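Local coordinates for uncharacterized protein (Bacteroides ovatus, PDB 4ID2) that is of unknown function but belongs to the DUF4738 family and folds into a beta-barrel-like structure, at residues Ser50-Asp55 with Asp70-Leu75; Phe89-Phe94 with Ser104-Glu109; Thr83-Thr88 with Gly146-Gln151; Thr31-Thr36 with His46-Arg51. One frame throughout, in Å; residues are numbered along the deposited sequence.

Interaction 1. Residues Ser50-Asp55 with Asp70-Leu75; sequences SRTPDD and DNKIVL
Thr-52 and Lys-72 form an antiparallel hydrogen-bonded pair: Thr-52 N donates to Lys-72 O at 3.1 Å, and Lys-72 N to Thr-52 O at 3.0 Å, both nearly along the C=O axis. Ser-50 and Val-74 make a second pair of bonds, donors tilted from the carbonyl planes. Pro-53 takes a non-hydrogen-bonded position opposite Asn-71, where its missing N-H costs this pairing nothing, and Asp-54 N reaches Asp-70 O at 2.8 Å. Lys-72 starts with CG between N and carbonyl carbon (chi1 67°) and runs on extended, CE lying 3.5 Å from Thr-52 OG1 and CD 3.7 Å from Asp-54 OD2. Its NZ meets Asp-54 OD1 through a water. With an alanine in place of Lys-72, Asp-54 would probably lose its water-relayed positive partner, and the Thr-52 hydroxyl the methylenes lying against it. On the other face Arg-51 CG packs 3.6 Å from Ile-73 CG1, while a water links Arg-51 NE to Asn-71 OD1. Strand 107-116 positions both polar ends: Arg-51 NH2 donates to Glu-109 O and Asn-71 ND2 to Leu-108 O. Main-chain bonds set the register, aliphatic stems fill the inner face, and any Asp-54 to Lys-72 attraction is probably relayed by water.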
loop_
_atom_site.group_PDB
_atom_site.type_symbol
_atom_site.label_atom_id
_atom_site.label_comp_id
_atom_site.label_asym_id
_atom_site.label_seq_id
_atom_site.Cartn_x
_atom_site.Cartn_y
_atom_site.Cartn_z
ATOM N N SER A 50 -20.075 -18.638 -1.458
ATOM C CA SER A 50 -19.781 -19.833 -0.666
ATOM C C SER A 50 -18.359 -20.282 -0.868
ATOM O O SER A 50 -18.008 -20.668 -1.980
ATOM C CB SER A 50 -20.715 -20.978 -1.058
ATOM O OG SER A 50 -22.075 -20.629 -0.872
ATOM N N ARG A 51 -17.544 -20.268 0.205
ATOM C CA ARG A 51 -16.173 -20.758 0.145
ATOM C C ARG A 51 -16.132 -22.159 0.711
ATOM O O ARG A 51 -16.693 -22.404 1.776
ATOM C CB ARG A 51 -15.227 -19.857 0.925
ATOM C CG ARG A 51 -13.749 -20.174 0.705
ATOM C CD ARG A 51 -12.904 -19.367 1.655
ATOM N NE ARG A 51 -12.973 -19.922 3.005
ATOM C CZ ARG A 51 -12.649 -19.276 4.123
ATOM N NH1 ARG A 51 -12.773 -19.873 5.297
ATOM N NH2 ARG A 51 -12.195 -18.026 4.075
ATOM N N THR A 52 -15.503 -23.084 -0.007
ATOM C CA THR A 52 -15.331 -24.450 0.462
ATOM C C THR A 52 -13.947 -24.921 0.074
ATOM O O THR A 52 -13.404 -24.443 -0.932
ATOM C CB THR A 52 -16.409 -25.399 -0.104
ATOM O OG1 THR A 52 -16.324 -25.403 -1.531
ATOM C CG2 THR A 52 -17.823 -25.038 0.353
ATOM N N PRO A 53 -13.351 -25.858 0.833
ATOM C CA PRO A 53 -12.057 -26.403 0.408
ATOM C C PRO A 53 -12.222 -27.182 -0.892
ATOM O O PRO A 53 -13.234 -27.869 -1.071
ATOM C CB PRO A 53 -11.635 -27.317 1.572
ATOM C CG PRO A 53 -12.627 -27.106 2.649
ATOM C CD PRO A 53 -13.855 -26.544 2.038
ATOM N N ASP A 54 -11.254 -27.054 -1.805
ATOM C CA ASP A 54 -11.272 -27.782 -3.063
ATOM C C ASP A 54 -10.098 -28.756 -3.049
ATOM O O ASP A 54 -8.937 -28.360 -3.187
ATOM C CB ASP A 54 -11.232 -26.831 -4.271
ATOM C CG ASP A 54 -11.627 -27.492 -5.587
ATOM O OD1 ASP A 54 -11.694 -28.734 -5.633
ATOM O OD2 ASP A 54 -11.827 -26.764 -6.580
ATOM N N ASP A 55 -10.417 -30.042 -2.857
ATOM C CA ASP A 55 -9.422 -31.116 -2.804
ATOM C C ASP A 55 -8.801 -31.404 -4.182
ATOM O O ASP A 55 -7.734 -32.010 -4.243
ATOM C CB ASP A 55 -10.055 -32.399 -2.241
ATOM C CG ASP A 55 -10.584 -32.253 -0.820
ATOM O OD1 ASP A 55 -11.595 -31.537 -0.632
ATOM O OD2 ASP A 55 -10.016 -32.894 0.095
ATOM N N ASP A 70 -6.269 -25.752 -0.953
ATOM C CA ASP A 70 -6.763 -24.471 -1.455
ATOM C C ASP A 70 -8.302 -24.481 -1.519
ATOM O O ASP A 70 -8.921 -25.543 -1.393
ATOM C CB ASP A 70 -6.152 -24.184 -2.832
ATOM C CG ASP A 70 -6.146 -22.728 -3.257
ATOM O OD1 ASP A 70 -6.742 -21.887 -2.537
ATOM O OD2 ASP A 70 -5.575 -22.430 -4.315
ATOM N N ASN A 71 -8.915 -23.298 -1.702
ATOM C CA ASN A 71 -10.369 -23.167 -1.742
ATOM C C ASN A 71 -10.908 -22.749 -3.094
ATOM O O ASN A 71 -10.198 -22.156 -3.906
ATOM C CB ASN A 71 -10.823 -22.109 -0.719
ATOM C CG ASN A 71 -10.340 -22.371 0.683
ATOM O OD1 ASN A 71 -10.823 -23.277 1.364
ATOM N ND2 ASN A 71 -9.375 -21.593 1.153
ATOM N N LYS A 72 -12.205 -23.015 -3.291
ATOM C CA LYS A 72 -12.992 -22.535 -4.420
ATOM C C LYS A 72 -14.059 -21.626 -3.827
ATOM O O LYS A 72 -14.466 -21.851 -2.684
ATOM C CB LYS A 72 -13.605 -23.672 -5.259
ATOM C CG LYS A 72 -14.682 -24.505 -4.568
ATOM C CD LYS A 72 -15.181 -25.626 -5.486
ATOM C CE LYS A 72 -16.242 -26.462 -4.820
ATOM N NZ LYS A 72 -16.791 -27.491 -5.738
ATOM N N ILE A 73 -14.502 -20.601 -4.568
ATOM C CA ILE A 73 -15.550 -19.709 -4.094
ATOM C C ILE A 73 -16.632 -19.632 -5.153
ATOM O O ILE A 73 -16.363 -19.144 -6.243
ATOM C CB ILE A 73 -15.011 -18.304 -3.703
ATOM C CG1 ILE A 73 -14.135 -18.413 -2.433
ATOM C CG2 ILE A 73 -16.179 -17.354 -3.442
ATOM C CD1 ILE A 73 -13.508 -17.166 -1.944
ATOM N N VAL A 74 -17.853 -20.086 -4.840
ATOM C CA VAL A 74 -18.971 -19.990 -5.773
ATOM C C VAL A 74 -19.664 -18.656 -5.514
ATOM O O VAL A 74 -20.123 -18.432 -4.400
ATOM C CB VAL A 74 -19.951 -21.180 -5.650
ATOM C CG1 VAL A 74 -21.149 -21.003 -6.591
ATOM C CG2 VAL A 74 -19.241 -22.505 -5.933
ATOM N N LEU A 75 -19.733 -17.781 -6.526
ATOM C CA LEU A 75 -20.420 -16.496 -6.443
ATOM C C LEU A 75 -21.669 -16.600 -7.309
ATOM O O LEU A 75 -21.548 -16.756 -8.516
ATOM C CB LEU A 75 -19.488 -15.344 -6.889
ATOM C CG LEU A 75 -20.116 -13.977 -7.260
ATOM C CD1 LEU A 75 -21.058 -13.454 -6.206
ATOM C CD2 LEU A 75 -19.035 -12.920 -7.461
HETATM O O HOH W 1 -17.585 -23.245 -2.682
HETATM O O HOH W 2 -22.631 -19.400 -3.855
HETATM O O HOH W 3 -13.032 -22.911 2.883
HETATM O O HOH W 4 -14.607 -29.410 -4.928
#

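Interaction 2. Residues Phe89-Phe94 with Ser104-Glu109; sequences FTKNDF and SKSILE
Lys-91 and Leu-108 bring the two backbones closest, CA to CA 5.2 Å, where a 3-10 turn of residues 91-93, following strand 82-89 of the barrel-like fold, abuts the start of strand 107-116. The turn is held internally: Asp-93 OD2 accepts from Thr-90 N at 2.8 Å, and an aspartate suits the place because its short side chain can fold back onto that N-H. Lys-91 leaves the turn with CG between backbone N and carbonyl carbon (chi1 66°), and its extended chain carries NZ along the neighbouring segment to Ser-106 O, 2.7 Å away. This bond runs almost straight on from the carbonyl, with a C=O...donor angle of 171°. Lysine fits here because its length lets the amine reach Ser-106 O, and the positive end also forms a long, weak ion pair with Asp-70 OD2. Leu-108 serves the apolar side. Its CD2 rests 4.3 Å from Phe-89 CB, and its CD1 meets Phe-94 CE1 at 4.2 Å. Phe-94 packs on Ala-125, Leu-138 and Ile-140, so the leucine helps join the turn to the sheet of strands 107-116, 121-128 and 134-142. At the end of helix 100-104, NZ makes a weak bond to Ser-104 O, reinforced by a water that accepts from Lys-91 NZ at 3.1 Å and donates to Ser-104 O at 3.0 Å.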
loop_
_atom_site.group_PDB
_atom_site.type_symbol
_atom_site.label_atom_id
_atom_site.label_comp_id
_atom_site.label_asym_id
_atom_site.label_seq_id
_atom_site.Cartn_x
_atom_site.Cartn_y
_atom_site.Cartn_z
ATOM N N PHE A 89 -15.083 -19.636 -8.527
ATOM C CA PHE A 89 -13.813 -18.924 -8.531
ATOM C C PHE A 89 -12.711 -19.716 -7.845
ATOM O O PHE A 89 -12.960 -20.396 -6.854
ATOM C CB PHE A 89 -13.915 -17.556 -7.825
ATOM C CG PHE A 89 -14.484 -16.453 -8.677
ATOM C CD1 PHE A 89 -13.674 -15.722 -9.522
ATOM C CD2 PHE A 89 -15.827 -16.129 -8.617
ATOM C CE1 PHE A 89 -14.199 -14.707 -10.309
ATOM C CE2 PHE A 89 -16.345 -15.086 -9.393
ATOM C CZ PHE A 89 -15.528 -14.382 -10.224
ATOM N N THR A 90 -11.483 -19.568 -8.343
ATOM C CA THR A 90 -10.259 -20.103 -7.734
ATOM C C THR A 90 -9.202 -19.016 -7.862
ATOM O O THR A 90 -9.387 -18.087 -8.647
ATOM C CB THR A 90 -9.808 -21.435 -8.376
ATOM O OG1 THR A 90 -9.344 -21.204 -9.705
ATOM C CG2 THR A 90 -10.896 -22.480 -8.382
ATOM N N LYS A 91 -8.084 -19.130 -7.141
ATOM C CA LYS A 91 -7.002 -18.142 -7.254
ATOM C C LYS A 91 -6.480 -18.030 -8.715
ATOM O O LYS A 91 -6.004 -16.966 -9.107
ATOM C CB LYS A 91 -5.845 -18.470 -6.284
ATOM C CG LYS A 91 -5.102 -19.767 -6.592
ATOM C CD LYS A 91 -4.001 -20.019 -5.599
ATOM C CE LYS A 91 -3.184 -21.222 -5.998
ATOM N NZ LYS A 91 -2.454 -21.803 -4.846
ATOM N N ASN A 92 -6.637 -19.096 -9.528
ATOM C CA ASN A 92 -6.192 -19.115 -10.926
ATOM C C ASN A 92 -6.991 -18.140 -11.809
ATOM O O ASN A 92 -6.465 -17.716 -12.835
ATOM C CB ASN A 92 -6.241 -20.532 -11.490
ATOM C CG ASN A 92 -5.527 -21.526 -10.605
ATOM O OD1 ASN A 92 -6.152 -22.380 -9.975
ATOM N ND2 ASN A 92 -4.224 -21.355 -10.440
ATOM N N ASP A 93 -8.198 -17.707 -11.379
ATOM C CA ASP A 93 -8.973 -16.675 -12.092
ATOM C C ASP A 93 -8.280 -15.304 -12.075
ATOM O O ASP A 93 -8.692 -14.420 -12.820
ATOM C CB ASP A 93 -10.379 -16.512 -11.488
ATOM C CG ASP A 93 -11.290 -17.659 -11.832
ATOM O OD1 ASP A 93 -11.731 -17.730 -12.993
ATOM O OD2 ASP A 93 -11.530 -18.503 -10.953
ATOM N N PHE A 94 -7.267 -15.118 -11.205
ATOM C CA PHE A 94 -6.490 -13.889 -11.078
ATOM C C PHE A 94 -5.073 -14.058 -11.665
ATOM O O PHE A 94 -4.224 -13.206 -11.432
ATOM C CB PHE A 94 -6.412 -13.496 -9.587
ATOM C CG PHE A 94 -7.767 -13.358 -8.922
ATOM C CD1 PHE A 94 -8.399 -14.459 -8.360
ATOM C CD2 PHE A 94 -8.420 -12.136 -8.881
ATOM C CE1 PHE A 94 -9.664 -14.339 -7.776
ATOM C CE2 PHE A 94 -9.688 -12.019 -8.296
ATOM C CZ PHE A 94 -10.300 -13.123 -7.750
ATOM N N SER A 104 1.120 -19.215 -6.764
ATOM C CA SER A 104 1.300 -20.629 -6.406
ATOM C C SER A 104 1.447 -20.830 -4.882
ATOM O O SER A 104 0.929 -21.811 -4.355
ATOM C CB SER A 104 2.517 -21.211 -7.120
ATOM O OG SER A 104 3.691 -20.467 -6.834
ATOM N N LYS A 105 2.118 -19.890 -4.179
ATOM C CA LYS A 105 2.326 -19.968 -2.724
ATOM C C LYS A 105 1.122 -19.447 -1.886
ATOM O O LYS A 105 1.204 -19.499 -0.658
ATOM C CB LYS A 105 3.578 -19.161 -2.325
ATOM C CG LYS A 105 4.885 -19.652 -2.936
ATOM C CD LYS A 105 6.030 -18.699 -2.592
ATOM C CE LYS A 105 7.340 -19.087 -3.230
ATOM N NZ LYS A 105 8.433 -18.148 -2.859
ATOM N N SER A 106 0.024 -18.951 -2.511
ATOM C CA SER A 106 -1.129 -18.380 -1.788
ATOM C C SER A 106 -2.396 -19.240 -1.897
ATOM O O SER A 106 -2.446 -20.133 -2.733
ATOM C CB SER A 106 -1.439 -16.985 -2.326
ATOM O OG SER A 106 -2.124 -17.017 -3.567
ATOM N N ILE A 107 -3.433 -18.940 -1.080
ATOM C CA ILE A 107 -4.720 -19.651 -1.135
ATOM C C ILE A 107 -5.869 -18.643 -1.260
ATOM O O ILE A 107 -5.813 -17.583 -0.637
ATOM C CB ILE A 107 -4.946 -20.613 0.071
ATOM C CG1 ILE A 107 -4.847 -19.900 1.417
ATOM C CG2 ILE A 107 -3.975 -21.791 -0.000
ATOM C CD1 ILE A 107 -5.321 -20.740 2.589
ATOM N N LEU A 108 -6.917 -18.977 -2.054
ATOM C CA LEU A 108 -8.077 -18.100 -2.211
ATOM C C LEU A 108 -8.766 -17.990 -0.859
ATOM O O LEU A 108 -9.177 -19.002 -0.300
ATOM C CB LEU A 108 -9.041 -18.627 -3.295
ATOM C CG LEU A 108 -10.264 -17.741 -3.588
ATOM C CD1 LEU A 108 -9.848 -16.354 -4.077
ATOM C CD2 LEU A 108 -11.187 -18.385 -4.596
ATOM N N GLU A 109 -8.828 -16.783 -0.308
ATOM C CA GLU A 109 -9.367 -16.542 1.024
ATOM C C GLU A 109 -10.813 -16.107 1.000
ATOM O O GLU A 109 -11.573 -16.538 1.858
ATOM C CB GLU A 109 -8.535 -15.453 1.732
ATOM C CG GLU A 109 -8.832 -15.310 3.223
ATOM C CD GLU A 109 -8.137 -14.163 3.929
ATOM O OE1 GLU A 109 -7.906 -13.111 3.289
ATOM O OE2 GLU A 109 -7.874 -14.296 5.146
HETATM O O HOH W 5 -0.541 -24.230 -5.381
#

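Interaction 3. Residues Thr83-Thr88 with Gly146-Gln151; sequences TVLNKT and GKMSIQ
Leu-85 and Met-148 meet because both side chains set out with CG anti to the backbone N (chi1 -176° and -169°), each directed toward the other segment. They cross obliquely, Leu-85 CD1 touching Met-148 CB at 4.0 Å. The residue at 148 is a selenomethionine, an introduced label, whose chain bends beyond CG and brings its SE atom 4.5 Å from Lys-87 CD. That is a loose contact with the aliphatic stem of the lysine, whose NZ has a long, weak ion pair with Asp-93 OD1. The unbranched chains of Met-148 and Lys-87 can lie near each other in this way without close fitting. Met-148 also packs on Ile-140 and Ile-142 of its own sheet, and its SE atom lies against the ring of Phe-89.

At the other end of the contact, Val-84 lays CG1 against the backbone of Gly-146, 3.7 Å from Gly-146 CA, while Val-84 O comes within 3.6 Å of the same Gly-146 CA. Glycine fits here for two reasons: its phi is positive, at 79°, and a beta carbon would stand in conflict with Val-84 O. Both Val-84 and Leu-85 bond to Leu-77 through their backbones, and the chain also turns a corner at Val-84.

The touching residues are partly exposed and little surface is buried. Val-84 and Leu-85, both facing Leu-77, form a classic beta bulge in strand 82-89, at the corner, placed where that strand's sheet approaches strand 148-158, outermost in its own four-stranded sheet, as the two sheets of the barrel-like fold come together.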
loop_
_atom_site.group_PDB
_atom_site.type_symbol
_atom_site.label_atom_id
_atom_site.label_comp_id
_atom_site.label_asym_id
_atom_site.label_seq_id
_atom_site.Cartn_x
_atom_site.Cartn_y
_atom_site.Cartn_z
ATOM N N THR A 83 -30.409 -14.960 -13.332
ATOM C CA THR A 83 -29.082 -15.167 -12.758
ATOM C C THR A 83 -28.114 -14.344 -13.610
ATOM O O THR A 83 -27.924 -14.638 -14.789
ATOM C CB THR A 83 -28.744 -16.659 -12.683
ATOM O OG1 THR A 83 -29.523 -17.264 -11.648
ATOM C CG2 THR A 83 -27.253 -16.918 -12.463
ATOM N N VAL A 84 -27.535 -13.294 -13.020
ATOM C CA VAL A 84 -26.601 -12.401 -13.711
ATOM C C VAL A 84 -25.251 -13.108 -13.858
ATOM O O VAL A 84 -24.640 -13.044 -14.925
ATOM C CB VAL A 84 -26.483 -11.048 -12.961
ATOM C CG1 VAL A 84 -25.388 -10.164 -13.564
ATOM C CG2 VAL A 84 -27.830 -10.329 -12.956
ATOM N N LEU A 85 -24.806 -13.793 -12.800
ATOM C CA LEU A 85 -23.545 -14.525 -12.807
ATOM C C LEU A 85 -23.576 -15.691 -11.822
ATOM O O LEU A 85 -24.043 -15.526 -10.699
ATOM C CB LEU A 85 -22.396 -13.569 -12.435
ATOM C CG LEU A 85 -20.985 -14.184 -12.497
ATOM C CD1 LEU A 85 -20.074 -13.374 -13.394
ATOM C CD2 LEU A 85 -20.380 -14.319 -11.108
ATOM N N ASN A 86 -23.071 -16.854 -12.241
ATOM C CA ASN A 86 -22.949 -18.047 -11.409
ATOM C C ASN A 86 -21.613 -18.694 -11.749
ATOM O O ASN A 86 -21.548 -19.542 -12.636
ATOM C CB ASN A 86 -24.133 -18.996 -11.626
ATOM C CG ASN A 86 -24.099 -20.214 -10.728
ATOM O OD1 ASN A 86 -23.899 -20.110 -9.524
ATOM N ND2 ASN A 86 -24.251 -21.400 -11.291
ATOM N N LYS A 87 -20.533 -18.229 -11.101
ATOM C CA LYS A 87 -19.177 -18.696 -11.384
ATOM C C LYS A 87 -18.500 -19.335 -10.184
ATOM O O LYS A 87 -18.619 -18.827 -9.073
ATOM C CB LYS A 87 -18.316 -17.498 -11.828
ATOM C CG LYS A 87 -16.904 -17.888 -12.262
ATOM C CD LYS A 87 -16.268 -16.821 -13.114
ATOM C CE LYS A 87 -14.824 -17.128 -13.413
ATOM N NZ LYS A 87 -14.659 -18.333 -14.278
ATOM N N THR A 88 -17.725 -20.403 -10.433
ATOM C CA THR A 88 -16.867 -21.023 -9.436
ATOM C C THR A 88 -15.520 -20.332 -9.577
ATOM O O THR A 88 -14.911 -20.392 -10.647
ATOM C CB THR A 88 -16.784 -22.533 -9.613
ATOM O OG1 THR A 88 -18.091 -23.081 -9.460
ATOM C CG2 THR A 88 -15.831 -23.185 -8.604
ATOM N N GLY A 146 -23.918 -9.062 -16.744
ATOM C CA GLY A 146 -23.035 -10.178 -16.429
ATOM C C GLY A 146 -21.613 -10.155 -16.959
ATOM O O GLY A 146 -20.915 -11.156 -16.788
ATOM N N LYS A 147 -21.145 -9.045 -17.587
ATOM C CA LYS A 147 -19.755 -8.987 -18.067
ATOM C C LYS A 147 -18.854 -8.788 -16.861
ATOM O O LYS A 147 -19.047 -7.840 -16.104
ATOM C CB LYS A 147 -19.533 -7.896 -19.128
ATOM C CG LYS A 147 -20.224 -8.197 -20.455
ATOM C CD LYS A 147 -20.104 -7.047 -21.444
ATOM C CE LYS A 147 -20.692 -7.397 -22.788
ATOM N NZ LYS A 147 -20.680 -6.236 -23.716
HETATM N N MSE A 148 -17.920 -9.714 -16.645
HETATM C CA MSE A 148 -17.056 -9.709 -15.479
HETATM C C MSE A 148 -15.614 -9.327 -15.833
HETATM O O MSE A 148 -15.103 -9.760 -16.860
HETATM C CB MSE A 148 -17.103 -11.100 -14.849
HETATM C CG MSE A 148 -16.452 -11.173 -13.489
HETATM SE SE MSE A 148 -15.105 -12.521 -13.360
HETATM C CE MSE A 148 -13.909 -11.991 -14.803
ATOM N N SER A 149 -14.957 -8.530 -14.968
ATOM C CA SER A 149 -13.553 -8.132 -15.139
ATOM C C SER A 149 -12.808 -8.242 -13.806
ATOM O O SER A 149 -13.416 -8.087 -12.753
ATOM C CB SER A 149 -13.442 -6.720 -15.703
ATOM O OG SER A 149 -14.095 -5.758 -14.896
ATOM N N ILE A 150 -11.500 -8.547 -13.867
ATOM C CA ILE A 150 -10.616 -8.724 -12.714
ATOM C C ILE A 150 -9.569 -7.630 -12.694
ATOM O O ILE A 150 -9.013 -7.316 -13.737
ATOM C CB ILE A 150 -9.915 -10.117 -12.783
ATOM C CG1 ILE A 150 -10.921 -11.277 -12.858
ATOM C CG2 ILE A 150 -8.945 -10.317 -11.628
ATOM C CD1 ILE A 150 -11.922 -11.338 -11.766
ATOM N N GLN A 151 -9.239 -7.109 -11.497
ATOM C CA GLN A 151 -8.209 -6.080 -11.337
ATOM C C GLN A 151 -7.383 -6.319 -10.082
ATOM O O GLN A 151 -7.872 -6.880 -9.097
ATOM C CB GLN A 151 -8.812 -4.657 -11.251
ATOM C CG GLN A 151 -9.833 -4.257 -12.330
ATOM C CD GLN A 151 -11.239 -4.806 -12.156
ATOM O OE1 GLN A 151 -11.830 -5.316 -13.111
ATOM N NE2 GLN A 151 -11.851 -4.652 -10.983
#

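Interaction 4. Residues Thr31-Thr36 with His46-Arg51; sequences TSKSET and HSLVSR
Ser-34 and Val-49 pair through two backbone hydrogen bonds near the middle of strands that run 172° apart, their axes approaching to 4.6 Å. Thr-36 and Ser-47 repeat the arrangement, and Arg-51 N donates to Ser-32 O at the far end. Ser-32 OG sits over the centre of one guanidinium face, 3.2 Å from Arg-51 CZ, at a poor angle for a bond to Arg-51 NE; Arg-51 NH1 is held by Gln-30 O and NH2 by Glu-109 O. A leucine in place of Arg-51 would probably leave Gln-30 O and Glu-109 O without their donor and Ser-32 OG without the flat cation against it. The segments belong to a beta hairpin whose sheet continues into a second subunit, a strand of which pairs with Ser-34, Glu-35 and Thr-36. Lys-33 suits its exposed place because its long chain, bent at chi4, brings NZ 3.9 Å from Leu-48 CD1 and to a weak bond with Ser-50 OG. Glu-35, bent at chi2 (72°), brings OE2 within 3.2 Å of His-46 CD2, carboxylate and ring planes being 58° apart. On the face opposite Lys-33 and Leu-48 the small Ser-47 hydroxyl is buried, shared between Tyr-123 OH and a water.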
loop_
_atom_site.group_PDB
_atom_site.type_symbol
_atom_site.label_atom_id
_atom_site.label_comp_id
_atom_site.label_asym_id
_atom_site.label_seq_id
_atom_site.Cartn_x
_atom_site.Cartn_y
_atom_site.Cartn_z
ATOM N N THR A 31 -15.681 -23.722 6.114
ATOM C CA THR A 31 -16.570 -23.289 5.034
ATOM C C THR A 31 -17.267 -21.969 5.398
ATOM O O THR A 31 -18.171 -21.990 6.237
ATOM C CB THR A 31 -17.632 -24.362 4.746
ATOM O OG1 THR A 31 -18.358 -24.622 5.946
ATOM C CG2 THR A 31 -17.038 -25.653 4.209
ATOM N N SER A 32 -16.872 -20.835 4.784
ATOM C CA SER A 32 -17.542 -19.546 5.030
ATOM C C SER A 32 -18.610 -19.332 3.975
ATOM O O SER A 32 -18.442 -19.755 2.834
ATOM C CB SER A 32 -16.557 -18.380 5.036
ATOM O OG SER A 32 -15.733 -18.403 3.888
ATOM N N LYS A 33 -19.702 -18.670 4.353
ATOM C CA LYS A 33 -20.831 -18.421 3.465
ATOM C C LYS A 33 -21.529 -17.113 3.854
ATOM O O LYS A 33 -21.598 -16.802 5.041
ATOM C CB LYS A 33 -21.793 -19.611 3.585
ATOM C CG LYS A 33 -22.982 -19.637 2.643
ATOM C CD LYS A 33 -23.741 -20.953 2.847
ATOM C CE LYS A 33 -25.097 -21.016 2.180
ATOM N NZ LYS A 33 -25.015 -21.469 0.765
ATOM N N SER A 34 -22.031 -16.349 2.873
ATOM C CA SER A 34 -22.791 -15.129 3.166
ATOM C C SER A 34 -23.671 -14.743 1.988
ATOM O O SER A 34 -23.346 -15.041 0.841
ATOM C CB SER A 34 -21.887 -13.964 3.557
ATOM O OG SER A 34 -20.989 -13.614 2.522
ATOM N N GLU A 35 -24.811 -14.125 2.303
ATOM C CA GLU A 35 -25.827 -13.679 1.351
ATOM C C GLU A 35 -25.957 -12.166 1.515
ATOM O O GLU A 35 -26.147 -11.711 2.637
ATOM C CB GLU A 35 -27.159 -14.430 1.628
ATOM C CG GLU A 35 -28.440 -13.810 1.082
ATOM C CD GLU A 35 -28.683 -13.860 -0.414
ATOM O OE1 GLU A 35 -27.746 -14.201 -1.168
ATOM O OE2 GLU A 35 -29.822 -13.548 -0.833
ATOM N N THR A 36 -25.844 -11.396 0.420
ATOM C CA THR A 36 -25.929 -9.936 0.460
ATOM C C THR A 36 -27.008 -9.426 -0.483
ATOM O O THR A 36 -27.043 -9.821 -1.647
ATOM C CB THR A 36 -24.577 -9.300 0.098
ATOM O OG1 THR A 36 -23.565 -9.886 0.910
ATOM C CG2 THR A 36 -24.565 -7.792 0.311
ATOM N N HIS A 46 -29.470 -10.089 -5.348
ATOM C CA HIS A 46 -29.175 -11.038 -4.266
ATOM C C HIS A 46 -27.844 -11.673 -4.610
ATOM O O HIS A 46 -27.690 -12.147 -5.731
ATOM C CB HIS A 46 -30.276 -12.107 -4.121
ATOM C CG HIS A 46 -31.497 -11.652 -3.389
ATOM N ND1 HIS A 46 -32.120 -10.454 -3.692
ATOM C CD2 HIS A 46 -32.224 -12.294 -2.446
ATOM C CE1 HIS A 46 -33.172 -10.379 -2.890
ATOM N NE2 HIS A 46 -33.265 -11.457 -2.111
ATOM N N SER A 47 -26.866 -11.641 -3.698
ATOM C CA SER A 47 -25.538 -12.188 -3.958
ATOM C C SER A 47 -25.195 -13.236 -2.931
ATOM O O SER A 47 -25.071 -12.902 -1.758
ATOM C CB SER A 47 -24.504 -11.069 -3.932
ATOM O OG SER A 47 -23.190 -11.565 -4.123
ATOM N N LEU A 48 -25.041 -14.494 -3.350
ATOM C CA LEU A 48 -24.665 -15.581 -2.449
ATOM C C LEU A 48 -23.230 -15.971 -2.759
ATOM O O LEU A 48 -22.919 -16.225 -3.927
ATOM C CB LEU A 48 -25.616 -16.780 -2.620
ATOM C CG LEU A 48 -25.309 -18.022 -1.760
ATOM C CD1 LEU A 48 -25.544 -17.751 -0.278
ATOM C CD2 LEU A 48 -26.140 -19.218 -2.212
ATOM N N VAL A 49 -22.361 -16.000 -1.730
ATOM C CA VAL A 49 -20.963 -16.391 -1.888
ATOM C C VAL A 49 -20.688 -17.554 -0.945
ATOM O O VAL A 49 -21.054 -17.486 0.221
ATOM C CB VAL A 49 -19.979 -15.224 -1.660
ATOM C CG1 VAL A 49 -18.553 -15.684 -1.920
ATOM C CG2 VAL A 49 -20.309 -14.053 -2.574
ATOM N N SER A 50 -20.075 -18.638 -1.458
ATOM C CA SER A 50 -19.781 -19.833 -0.666
ATOM C C SER A 50 -18.359 -20.282 -0.868
ATOM O O SER A 50 -18.008 -20.668 -1.980
ATOM C CB SER A 50 -20.715 -20.978 -1.058
ATOM O OG SER A 50 -22.075 -20.629 -0.872
ATOM N N ARG A 51 -17.544 -20.268 0.205
ATOM C CA ARG A 51 -16.173 -20.758 0.145
ATOM C C ARG A 51 -16.132 -22.159 0.711
ATOM O O ARG A 51 -16.693 -22.404 1.776
ATOM C CB ARG A 51 -15.227 -19.857 0.925
ATOM C CG ARG A 51 -13.749 -20.174 0.705
ATOM C CD ARG A 51 -12.904 -19.367 1.655
ATOM N NE ARG A 51 -12.973 -19.922 3.005
ATOM C CZ ARG A 51 -12.649 -19.276 4.123
ATOM N NH1 ARG A 51 -12.773 -19.873 5.297
ATOM N NH2 ARG A 51 -12.195 -18.026 4.075
HETATM O O HOH W 6 -22.111 -11.602 -1.630
#

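Overall arrangement
Interactions 1 and 4 belong to one continuous sheet and share strand 43-53: each flanks it, joined through Ser-50 and Arg-51, and both rest on regular main-chain bonding. Interaction 2 is the buried one, where a lysine-to-carbonyl bond and apolar packing make the contact and the strands do not pair, and it meets interaction 1 at Ile-73, Leu-108 and the Arg-51 to Glu-109 bond. Interaction 3 is a surface contact, held by loose apolar touches without hydrogen bonds; it meets interaction 2 through Phe-89 with Met-148 and Phe-94 with Ile-150. Interactions 3 and 4 do not touch, their nearest atoms being about 7 Å apart, and only interaction 4 takes the sheet across to another subunit.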